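PDB 6X1L: WbbZ protein from Klebsiella pneumoniae subsp. pneumoniae NTUH-K2044, which is functionally uncharacterized but belongs to the polysaccharide pyruvyl transferase family and so probably transfers pyruvyl groups to a surface glycan. Local coordinates for residues 21-29 with 62-73; 235-245 with 259-270. All blocks are in the same frame, centred on the assembly; numbering follows the deposited sequence.

Contact 1 of 2, residues 21-29 with 62-73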
loop_
_atom_site.group_PDB
_atom_site.type_symbol
_atom_site.label_atom_id
_atom_site.label_comp_id
_atom_site.label_asym_id
_atom_site.label_seq_id
_atom_site.Cartn_x
_atom_site.Cartn_y
_atom_site.Cartn_z
ATOM N N SER A 21 20.893 -9.954 27.959
ATOM C CA SER A 21 21.833 -9.024 28.572
ATOM C C SER A 21 21.410 -7.566 28.437
ATOM O O SER A 21 21.643 -6.771 29.352
ATOM C CB SER A 21 23.223 -9.211 27.960
ATOM O OG SER A 21 23.652 -10.556 28.075
ATOM N N HIS A 22 20.802 -7.193 27.314
ATOM C CA HIS A 22 20.466 -5.807 27.036
ATOM C C HIS A 22 19.061 -5.731 26.458
ATOM O O HIS A 22 18.530 -6.711 25.930
ATOM C CB HIS A 22 21.466 -5.168 26.056
ATOM C CG HIS A 22 22.904 -5.399 26.413
ATOM N ND1 HIS A 22 23.594 -6.528 26.028
ATOM C CD2 HIS A 22 23.782 -4.643 27.114
ATOM C CE1 HIS A 22 24.834 -6.461 26.480
ATOM N NE2 HIS A 22 24.974 -5.327 27.142
ATOM N N ARG A 23 18.456 -4.555 26.559
ATOM C CA ARG A 23 17.156 -4.346 25.941
ATOM C C ARG A 23 17.336 -3.753 24.548
ATOM O O ARG A 23 18.288 -3.015 24.279
ATOM C CB ARG A 23 16.271 -3.444 26.801
ATOM C CG ARG A 23 16.452 -1.970 26.555
ATOM C CD ARG A 23 15.436 -1.147 27.321
ATOM N NE ARG A 23 15.704 0.279 27.181
ATOM C CZ ARG A 23 14.973 1.235 27.741
ATOM N NH1 ARG A 23 13.919 0.919 28.479
ATOM N NH2 ARG A 23 15.297 2.508 27.557
ATOM N N PHE A 24 16.417 -4.106 23.653
ATOM C CA PHE A 24 16.529 -3.737 22.250
ATOM C C PHE A 24 15.823 -2.412 21.995
ATOM O O PHE A 24 14.658 -2.238 22.367
ATOM C CB PHE A 24 15.930 -4.823 21.353
ATOM C CG PHE A 24 16.720 -6.100 21.317
ATOM C CD1 PHE A 24 17.931 -6.214 21.985
ATOM C CD2 PHE A 24 16.253 -7.190 20.598
ATOM C CE1 PHE A 24 18.650 -7.389 21.943
ATOM C CE2 PHE A 24 16.972 -8.369 20.550
ATOM C CZ PHE A 24 18.170 -8.469 21.225
ATOM N N VAL A 25 16.534 -1.482 21.365
ATOM C CA VAL A 25 15.957 -0.254 20.831
ATOM C C VAL A 25 16.029 -0.375 19.317
ATOM O O VAL A 25 17.126 -0.404 18.744
ATOM C CB VAL A 25 16.699 0.995 21.324
ATOM C CG1 VAL A 25 16.040 2.251 20.771
ATOM C CG2 VAL A 25 16.747 1.024 22.847
ATOM N N TYR A 26 14.873 -0.457 18.661
ATOM C CA TYR A 26 14.806 -0.840 17.257
ATOM C C TYR A 26 14.461 0.356 16.383
ATOM O O TYR A 26 13.500 1.082 16.660
ATOM C CB TYR A 26 13.782 -1.960 17.047
ATOM C CG TYR A 26 13.544 -2.310 15.592
ATOM C CD1 TYR A 26 14.526 -2.937 14.840
ATOM C CD2 TYR A 26 12.331 -2.016 14.973
ATOM C CE1 TYR A 26 14.315 -3.260 13.513
ATOM C CE2 TYR A 26 12.109 -2.337 13.645
ATOM C CZ TYR A 26 13.105 -2.960 12.921
ATOM O OH TYR A 26 12.897 -3.283 11.602
ATOM N N LYS A 27 15.248 0.552 15.325
ATOM C CA LYS A 27 14.975 1.545 14.292
ATOM C C LYS A 27 14.828 0.814 12.965
ATOM O O LYS A 27 15.805 0.257 12.449
ATOM C CB LYS A 27 16.080 2.593 14.206
ATOM C CG LYS A 27 15.796 3.668 13.160
ATOM C CD LYS A 27 14.534 4.446 13.515
ATOM C CE LYS A 27 14.062 5.340 12.367
ATOM N NZ LYS A 27 13.492 4.557 11.232
ATOM N N ALA A 28 13.615 0.815 12.418
ATOM C CA ALA A 28 13.384 0.222 11.110
ATOM C C ALA A 28 14.085 1.037 10.030
ATOM O O ALA A 28 14.119 2.268 10.083
ATOM C CB ALA A 28 11.884 0.144 10.815
ATOM N N ASN A 29 14.641 0.342 9.055
ATOM C CA ASN A 29 15.264 1.013 7.922
ATOM C C ASN A 29 14.202 1.742 7.104
ATOM O O ASN A 29 13.193 1.133 6.736
ATOM C CB ASN A 29 15.988 -0.010 7.049
ATOM C CG ASN A 29 16.807 0.632 5.947
ATOM O OD1 ASN A 29 17.544 1.587 6.185
ATOM N ND2 ASN A 29 16.678 0.110 4.729
ATOM N N TYR A 62 18.731 7.067 26.264
ATOM C CA TYR A 62 19.019 5.647 26.370
ATOM C C TYR A 62 20.311 5.430 27.148
ATOM O O TYR A 62 21.132 6.339 27.307
ATOM C CB TYR A 62 19.120 5.001 24.985
ATOM C CG TYR A 62 17.865 5.155 24.153
ATOM C CD1 TYR A 62 16.718 4.432 24.453
ATOM C CD2 TYR A 62 17.829 6.022 23.071
ATOM C CE1 TYR A 62 15.566 4.570 23.696
ATOM C CE2 TYR A 62 16.682 6.166 22.307
ATOM C CZ TYR A 62 15.555 5.439 22.626
ATOM O OH TYR A 62 14.415 5.580 21.867
ATOM N N SER A 63 20.479 4.204 27.636
ATOM C CA SER A 63 21.618 3.858 28.478
ATOM C C SER A 63 22.797 3.438 27.609
ATOM O O SER A 63 22.687 2.501 26.811
ATOM C CB SER A 63 21.239 2.742 29.448
ATOM O OG SER A 63 22.376 2.278 30.154
ATOM N N SER A 64 23.927 4.125 27.773
ATOM C CA SER A 64 25.153 3.788 27.061
ATOM C C SER A 64 25.792 2.497 27.555
ATOM O O SER A 64 26.871 2.137 27.071
ATOM C CB SER A 64 26.152 4.940 27.183
ATOM O OG SER A 64 27.391 4.609 26.582
ATOM N N GLU A 65 25.168 1.797 28.498
ATOM C CA GLU A 65 25.708 0.561 29.042
ATOM C C GLU A 65 24.788 -0.638 28.877
ATOM O O GLU A 65 25.285 -1.757 28.730
ATOM C CB GLU A 65 26.032 0.736 30.534
ATOM C CG GLU A 65 26.735 -0.454 31.165
ATOM C CD GLU A 65 26.938 -0.286 32.656
ATOM O OE1 GLU A 65 27.841 -0.946 33.214
ATOM O OE2 GLU A 65 26.196 0.509 33.269
ATOM N N THR A 66 23.468 -0.443 28.880
ATOM C CA THR A 66 22.531 -1.558 28.855
ATOM C C THR A 66 21.550 -1.529 27.688
ATOM O O THR A 66 20.724 -2.443 27.580
ATOM C CB THR A 66 21.746 -1.618 30.174
ATOM O OG1 THR A 66 21.111 -0.355 30.415
ATOM C CG2 THR A 66 22.678 -1.943 31.336
ATOM N N ASP A 67 21.608 -0.526 26.817
ATOM C CA ASP A 67 20.737 -0.453 25.650
ATOM C C ASP A 67 21.536 -0.747 24.390
ATOM O O ASP A 67 22.640 -0.221 24.209
ATOM C CB ASP A 67 20.066 0.918 25.536
ATOM C CG ASP A 67 18.963 1.110 26.552
ATOM O OD1 ASP A 67 18.558 0.115 27.184
ATOM O OD2 ASP A 67 18.506 2.257 26.726
ATOM N N ILE A 68 20.972 -1.581 23.525
ATOM C CA ILE A 68 21.552 -1.913 22.232
ATOM C C ILE A 68 20.623 -1.390 21.145
ATOM O O ILE A 68 19.413 -1.645 21.180
ATOM C CB ILE A 68 21.764 -3.431 22.086
ATOM C CG1 ILE A 68 22.934 -3.888 22.963
ATOM C CG2 ILE A 68 21.988 -3.804 20.630
ATOM C CD1 ILE A 68 23.234 -5.364 22.859
ATOM N N LEU A 69 21.183 -0.651 20.190
ATOM C CA LEU A 69 20.414 -0.202 19.037
ATOM C C LEU A 69 20.377 -1.312 17.995
ATOM O O LEU A 69 21.427 -1.774 17.530
ATOM C CB LEU A 69 21.012 1.070 18.439
ATOM C CG LEU A 69 20.382 1.516 17.113
ATOM C CD1 LEU A 69 18.971 2.062 17.325
ATOM C CD2 LEU A 69 21.257 2.537 16.399
ATOM N N ILE A 70 19.175 -1.748 17.642
ATOM C CA ILE A 70 18.971 -2.694 16.553
ATOM C C ILE A 70 18.641 -1.855 15.326
ATOM O O ILE A 70 17.556 -1.271 15.231
ATOM C CB ILE A 70 17.861 -3.699 16.865
ATOM C CG1 ILE A 70 18.091 -4.357 18.225
ATOM C CG2 ILE A 70 17.761 -4.742 15.763
ATOM C CD1 ILE A 70 19.340 -5.225 18.296
ATOM N N PHE A 71 19.583 -1.769 14.391
ATOM C CA PHE A 71 19.361 -1.021 13.162
ATOM C C PHE A 71 18.834 -1.974 12.098
ATOM O O PHE A 71 19.510 -2.948 11.744
ATOM C CB PHE A 71 20.638 -0.328 12.693
ATOM C CG PHE A 71 20.422 0.594 11.530
ATOM C CD1 PHE A 71 19.675 1.751 11.680
ATOM C CD2 PHE A 71 20.954 0.301 10.288
ATOM C CE1 PHE A 71 19.465 2.601 10.611
ATOM C CE2 PHE A 71 20.749 1.147 9.215
ATOM C CZ PHE A 71 20.004 2.298 9.376
ATOM N N GLY A 72 17.636 -1.687 11.586
ATOM C CA GLY A 72 16.974 -2.619 10.692
ATOM C C GLY A 72 17.785 -2.891 9.440
ATOM O O GLY A 72 18.575 -2.061 8.988
ATOM N N GLY A 73 17.583 -4.079 8.882
ATOM C CA GLY A 73 18.326 -4.488 7.709
ATOM C C GLY A 73 17.957 -3.679 6.481
ATOM O O GLY A 73 16.981 -2.931 6.454
HETATM O O HOH W 1 14.786 -4.943 10.292
#

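Contact 2 of 2, residues 235-245 with 259-270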
loop_
_atom_site.group_PDB
_atom_site.type_symbol
_atom_site.label_atom_id
_atom_site.label_comp_id
_atom_site.label_asym_id
_atom_site.label_seq_id
_atom_site.Cartn_x
_atom_site.Cartn_y
_atom_site.Cartn_z
ATOM N N SER A 235 9.922 -15.245 -5.230
ATOM C CA SER A 235 10.599 -16.514 -4.974
ATOM C C SER A 235 9.935 -17.272 -3.833
ATOM O O SER A 235 9.761 -18.493 -3.910
ATOM C CB SER A 235 12.079 -16.276 -4.660
ATOM O OG SER A 235 12.767 -15.763 -5.785
ATOM N N LEU A 236 9.578 -16.566 -2.754
ATOM C CA LEU A 236 8.813 -17.190 -1.678
ATOM C C LEU A 236 7.486 -17.745 -2.183
ATOM O O LEU A 236 7.018 -18.782 -1.698
ATOM C CB LEU A 236 8.563 -16.183 -0.556
ATOM C CG LEU A 236 9.790 -15.602 0.147
ATOM C CD1 LEU A 236 9.366 -14.660 1.262
ATOM C CD2 LEU A 236 10.665 -16.720 0.689
ATOM N N LEU A 237 6.871 -17.074 -3.154
ATOM C CA LEU A 237 5.606 -17.522 -3.723
ATOM C C LEU A 237 5.769 -18.683 -4.696
ATOM O O LEU A 237 4.764 -19.178 -5.215
ATOM C CB LEU A 237 4.911 -16.353 -4.427
ATOM C CG LEU A 237 4.511 -15.175 -3.536
ATOM C CD1 LEU A 237 4.028 -14.004 -4.377
ATOM C CD2 LEU A 237 3.444 -15.600 -2.544
ATOM N N GLY A 238 6.996 -19.129 -4.953
ATOM C CA GLY A 238 7.206 -20.200 -5.905
ATOM C C GLY A 238 6.995 -19.807 -7.348
ATOM O O GLY A 238 6.762 -20.677 -8.190
ATOM N N LYS A 239 7.070 -18.518 -7.660
ATOM C CA LYS A 239 6.834 -18.058 -9.017
ATOM C C LYS A 239 8.058 -18.298 -9.889
ATOM O O LYS A 239 9.168 -18.536 -9.406
ATOM C CB LYS A 239 6.489 -16.569 -9.034
ATOM C CG LYS A 239 5.330 -16.180 -8.139
ATOM C CD LYS A 239 4.035 -16.809 -8.615
ATOM C CE LYS A 239 2.846 -16.269 -7.834
ATOM N NZ LYS A 239 1.595 -16.963 -8.232
ATOM N N GLU A 240 7.838 -18.232 -11.200
ATOM C CA GLU A 240 8.925 -18.166 -12.167
ATOM C C GLU A 240 9.425 -16.726 -12.208
ATOM O O GLU A 240 8.673 -15.812 -12.564
ATOM C CB GLU A 240 8.440 -18.637 -13.533
ATOM C CG GLU A 240 9.485 -18.592 -14.620
ATOM C CD GLU A 240 8.969 -19.154 -15.925
ATOM O OE1 GLU A 240 7.966 -19.897 -15.893
ATOM O OE2 GLU A 240 9.562 -18.846 -16.980
ATOM N N VAL A 241 10.685 -16.514 -11.830
ATOM C CA VAL A 241 11.217 -15.179 -11.579
ATOM C C VAL A 241 12.430 -14.941 -12.466
ATOM O O VAL A 241 13.362 -15.755 -12.488
ATOM C CB VAL A 241 11.590 -14.993 -10.099
ATOM C CG1 VAL A 241 12.083 -13.573 -9.847
ATOM C CG2 VAL A 241 10.405 -15.328 -9.214
ATOM N N ASN A 242 12.420 -13.819 -13.182
ATOM C CA ASN A 242 13.543 -13.376 -14.006
ATOM C C ASN A 242 14.110 -12.117 -13.356
ATOM O O ASN A 242 13.530 -11.032 -13.471
ATOM C CB ASN A 242 13.096 -13.126 -15.443
ATOM C CG ASN A 242 12.593 -14.384 -16.118
ATOM O OD1 ASN A 242 13.267 -15.415 -16.112
ATOM N ND2 ASN A 242 11.396 -14.315 -16.688
ATOM N N PHE A 243 15.238 -12.272 -12.672
ATOM C CA PHE A 243 15.829 -11.231 -11.841
ATOM C C PHE A 243 16.961 -10.549 -12.601
ATOM O O PHE A 243 17.849 -11.223 -13.136
ATOM C CB PHE A 243 16.343 -11.846 -10.537
ATOM C CG PHE A 243 16.633 -10.850 -9.454
ATOM C CD1 PHE A 243 16.135 -9.561 -9.515
ATOM C CD2 PHE A 243 17.413 -11.213 -8.363
ATOM C CE1 PHE A 243 16.406 -8.653 -8.509
ATOM C CE2 PHE A 243 17.690 -10.313 -7.359
ATOM C CZ PHE A 243 17.184 -9.033 -7.429
ATOM N N TYR A 244 16.936 -9.208 -12.636
ATOM C CA TYR A 244 17.911 -8.438 -13.399
ATOM C C TYR A 244 18.839 -7.645 -12.477
ATOM O O TYR A 244 18.455 -7.278 -11.360
ATOM C CB TYR A 244 17.205 -7.475 -14.362
ATOM C CG TYR A 244 16.536 -8.169 -15.529
ATOM C CD1 TYR A 244 15.328 -8.837 -15.369
ATOM C CD2 TYR A 244 17.114 -8.156 -16.792
ATOM C CE1 TYR A 244 14.718 -9.473 -16.432
ATOM C CE2 TYR A 244 16.508 -8.787 -17.860
ATOM C CZ TYR A 244 15.312 -9.443 -17.674
ATOM O OH TYR A 244 14.710 -10.073 -18.737
ATOM N N PRO A 245 20.062 -7.355 -12.917
ATOM C CA PRO A 245 21.046 -6.727 -12.029
ATOM C C PRO A 245 20.854 -5.219 -11.905
ATOM O O PRO A 245 20.064 -4.591 -12.613
ATOM C CB PRO A 245 22.382 -7.050 -12.706
ATOM C CG PRO A 245 22.045 -7.152 -14.150
ATOM C CD PRO A 245 20.651 -7.725 -14.218
ATOM N N LEU A 259 19.284 -17.031 -3.290
ATOM C CA LEU A 259 18.297 -17.491 -4.259
ATOM C C LEU A 259 18.800 -18.611 -5.154
ATOM O O LEU A 259 17.998 -19.434 -5.603
ATOM C CB LEU A 259 17.824 -16.320 -5.128
ATOM C CG LEU A 259 17.067 -15.221 -4.380
ATOM C CD1 LEU A 259 16.768 -14.042 -5.296
ATOM C CD2 LEU A 259 15.781 -15.768 -3.772
ATOM N N PHE A 260 20.102 -18.661 -5.423
ATOM C CA PHE A 260 20.664 -19.723 -6.246
ATOM C C PHE A 260 20.402 -21.088 -5.619
ATOM O O PHE A 260 20.616 -21.285 -4.419
ATOM C CB PHE A 260 22.166 -19.506 -6.426
ATOM C CG PHE A 260 22.838 -20.578 -7.227
ATOM C CD1 PHE A 260 22.852 -20.517 -8.610
ATOM C CD2 PHE A 260 23.454 -21.651 -6.599
ATOM C CE1 PHE A 260 23.468 -21.504 -9.353
ATOM C CE2 PHE A 260 24.067 -22.641 -7.338
ATOM C CZ PHE A 260 24.075 -22.566 -8.717
ATOM N N ASN A 261 19.921 -22.024 -6.441
ATOM C CA ASN A 261 19.686 -23.416 -6.058
ATOM C C ASN A 261 18.567 -23.575 -5.030
ATOM O O ASN A 261 17.766 -24.510 -5.130
ATOM C CB ASN A 261 20.975 -24.057 -5.533
ATOM N N ARG A 262 18.502 -22.685 -4.034
ATOM C CA ARG A 262 17.445 -22.782 -3.032
ATOM C C ARG A 262 16.073 -22.519 -3.642
ATOM O O ARG A 262 15.063 -23.034 -3.148
ATOM C CB ARG A 262 17.715 -21.803 -1.886
ATOM N N TYR A 263 16.019 -21.727 -4.711
ATOM C CA TYR A 263 14.779 -21.409 -5.413
ATOM C C TYR A 263 15.036 -21.629 -6.898
ATOM O O TYR A 263 15.406 -20.695 -7.622
ATOM C CB TYR A 263 14.328 -19.983 -5.112
ATOM C CG TYR A 263 13.984 -19.764 -3.657
ATOM C CD1 TYR A 263 12.688 -19.953 -3.195
ATOM C CD2 TYR A 263 14.958 -19.382 -2.742
ATOM C CE1 TYR A 263 12.368 -19.761 -1.864
ATOM C CE2 TYR A 263 14.649 -19.188 -1.408
ATOM C CZ TYR A 263 13.352 -19.378 -0.975
ATOM O OH TYR A 263 13.034 -19.187 0.351
ATOM N N PRO A 264 14.848 -22.858 -7.386
ATOM C CA PRO A 264 15.300 -23.182 -8.749
ATOM C C PRO A 264 14.505 -22.499 -9.848
ATOM O O PRO A 264 14.983 -22.453 -10.989
ATOM C CB PRO A 264 15.147 -24.709 -8.815
ATOM C CG PRO A 264 14.093 -25.028 -7.809
ATOM C CD PRO A 264 14.231 -24.010 -6.708
ATOM N N LYS A 265 13.320 -21.968 -9.551
ATOM C CA LYS A 265 12.512 -21.268 -10.540
ATOM C C LYS A 265 12.866 -19.791 -10.660
ATOM O O LYS A 265 12.245 -19.083 -11.460
ATOM C CB LYS A 265 11.026 -21.416 -10.202
ATOM C CG LYS A 265 10.540 -22.854 -10.236
ATOM C CD LYS A 265 9.065 -22.935 -9.909
ATOM C CE LYS A 265 8.563 -24.360 -10.017
ATOM N NZ LYS A 265 7.110 -24.447 -9.714
ATOM N N THR A 266 13.831 -19.311 -9.881
ATOM C CA THR A 266 14.331 -17.945 -9.974
ATOM C C THR A 266 15.707 -17.982 -10.623
ATOM O O THR A 266 16.620 -18.638 -10.108
ATOM C CB THR A 266 14.421 -17.291 -8.594
ATOM O OG1 THR A 266 13.131 -17.271 -7.975
ATOM C CG2 THR A 266 14.943 -15.867 -8.712
ATOM N N CYS A 267 15.860 -17.284 -11.744
ATOM C CA CYS A 267 17.148 -17.201 -12.415
ATOM C C CYS A 267 17.549 -15.742 -12.596
ATOM O O CYS A 267 16.701 -14.846 -12.651
ATOM C CB CYS A 267 17.130 -17.915 -13.772
ATOM S SG CYS A 267 16.243 -17.053 -15.076
ATOM N N PHE A 268 18.858 -15.522 -12.684
ATOM C CA PHE A 268 19.453 -14.194 -12.761
ATOM C C PHE A 268 19.948 -13.965 -14.182
ATOM O O PHE A 268 20.762 -14.745 -14.692
ATOM C CB PHE A 268 20.601 -14.066 -11.758
ATOM C CG PHE A 268 21.084 -12.659 -11.550
ATOM C CD1 PHE A 268 20.391 -11.789 -10.725
ATOM C CD2 PHE A 268 22.245 -12.215 -12.161
ATOM C CE1 PHE A 268 20.840 -10.496 -10.523
ATOM C CE2 PHE A 268 22.701 -10.925 -11.964
ATOM C CZ PHE A 268 21.996 -10.064 -11.143
ATOM N N ILE A 269 19.467 -12.897 -14.813
ATOM C CA ILE A 269 19.787 -12.584 -16.201
ATOM C C ILE A 269 20.922 -11.570 -16.202
ATOM O O ILE A 269 20.724 -10.399 -15.865
ATOM C CB ILE A 269 18.563 -12.056 -16.966
ATOM C CG1 ILE A 269 17.570 -13.187 -17.250
ATOM C CG2 ILE A 269 18.989 -11.399 -18.271
ATOM C CD1 ILE A 269 16.657 -13.519 -16.093
ATOM N N THR A 270 22.117 -12.022 -16.587
ATOM C CA THR A 270 23.283 -11.146 -16.619
ATOM C C THR A 270 23.291 -10.264 -17.860
ATOM O O THR A 270 23.628 -9.077 -17.781
ATOM C CB THR A 270 24.560 -11.981 -16.556
ATOM O OG1 THR A 270 24.427 -13.114 -17.423
ATOM C CG2 THR A 270 24.811 -12.462 -15.135
HETATM O O HOH W 2 10.977 -19.053 -7.552
#

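Contact 1 of 2, residues 21-29 with 62-73
Arg23 to Lys27 and Asp67 to Phe71 pair as neighbouring parallel strands within a six-stranded parallel sheet, as in the Rossmann-like domains of the GT-B clan. Parallel ladder bonding is the evidence: Ile68 N reaches Arg23 O at 3.1 Å, then Val25 N takes Ile68 O and Ile70 N takes Val25 O, with axes twisted 32° at near-even CA spacing. On one face, CD1 of Ile70 sits over the centre of the Phe24 ring, 4.1 Å from its centroid, while CG2 of the same isoleucine meets Tyr26 CD1. The other face carries Val25, whose CG1 lies over the Tyr62 ring (3.7 Å to CZ), and a salt bridge in which Arg23 NE meets Asp67 OD1 at 2.9 Å. Guanidinium and carboxylate run side by side with planes only 14° apart, although both N-H bonds are bent and weak. Arg23 gets there with chi1 at 87°, CG wedged between its backbone N and carbonyl carbon and the chain extended beyond. In the second shell, Ser63 N holds Asp67 OD2 from above the carboxylate plane, and Tyr62 OH bonds Arg57 N. At the C-terminal end, one water joins Tyr26 OH (2.8 Å) to Gly73 N.

Contact 2 of 2, residues 235-245 with 259-270
Val241 and Phe243 pair with Thr266 and Phe268 in a parallel ladder, the strands of a beta-alpha-beta unit whose crossover is helix 250-259, with 266-268 outermost in its sheet within the chain. The register is secured by near-straight bonds, including Cys267 N to Val241 O at 3.0 Å and Ile269 N to Phe243 O at 2.9 Å. The tight part lies on the buried face. There Phe268 turns its edge to the face of Phe243, planes at 88° and centroids 5.7 Å apart; with CG anti to the backbone N (chi1 -168°), its ring also reaches Pro245, where CZ meets CB at 3.4 Å. Farther along, Thr266 OG1 and Ser235 OG stand 2.7 Å apart, bringing strand and end of helix 228-236 together; Ser235 OG also bonds Ala231 O, and Ser235 CB lies over the Tyr263 ring. A water, 2.8 Å from Thr266 OG1, bridges this cluster by donating to Lys239 O at 2.6 Å. On the opposite face Ile269 CB lies over the Tyr244 ring, 4.2 Å from its centroid, and CD1 touches Asn242 CB. The loose, solvent side is Cys267 and Lys265, whose extended chain carries CD past O of Gly238, the Schellman residue.

Overall arrangement
From the N terminus, helix 6-21 leads into strand 23-27; the chain then passes through helix 33-48 and edge strand 53-55 before strand 67-71 returns beside the first, so contact 1 closes a loop with 32 residues between its segments. The remaining strands of that six-stranded sheet follow before the chain enters the second, four-stranded sheet. There contact 2 closes a shorter loop, 13 residues spanning helix 250-259, near the C terminus. The two loops are in series and neither nests nor crosses. Their centres lie 34 Å apart on opposite sides of the chain's centre, with nearest atoms about 15 Å apart, so each contact ties its own parallel sheet, consistent with the two-lobed GT-B plan.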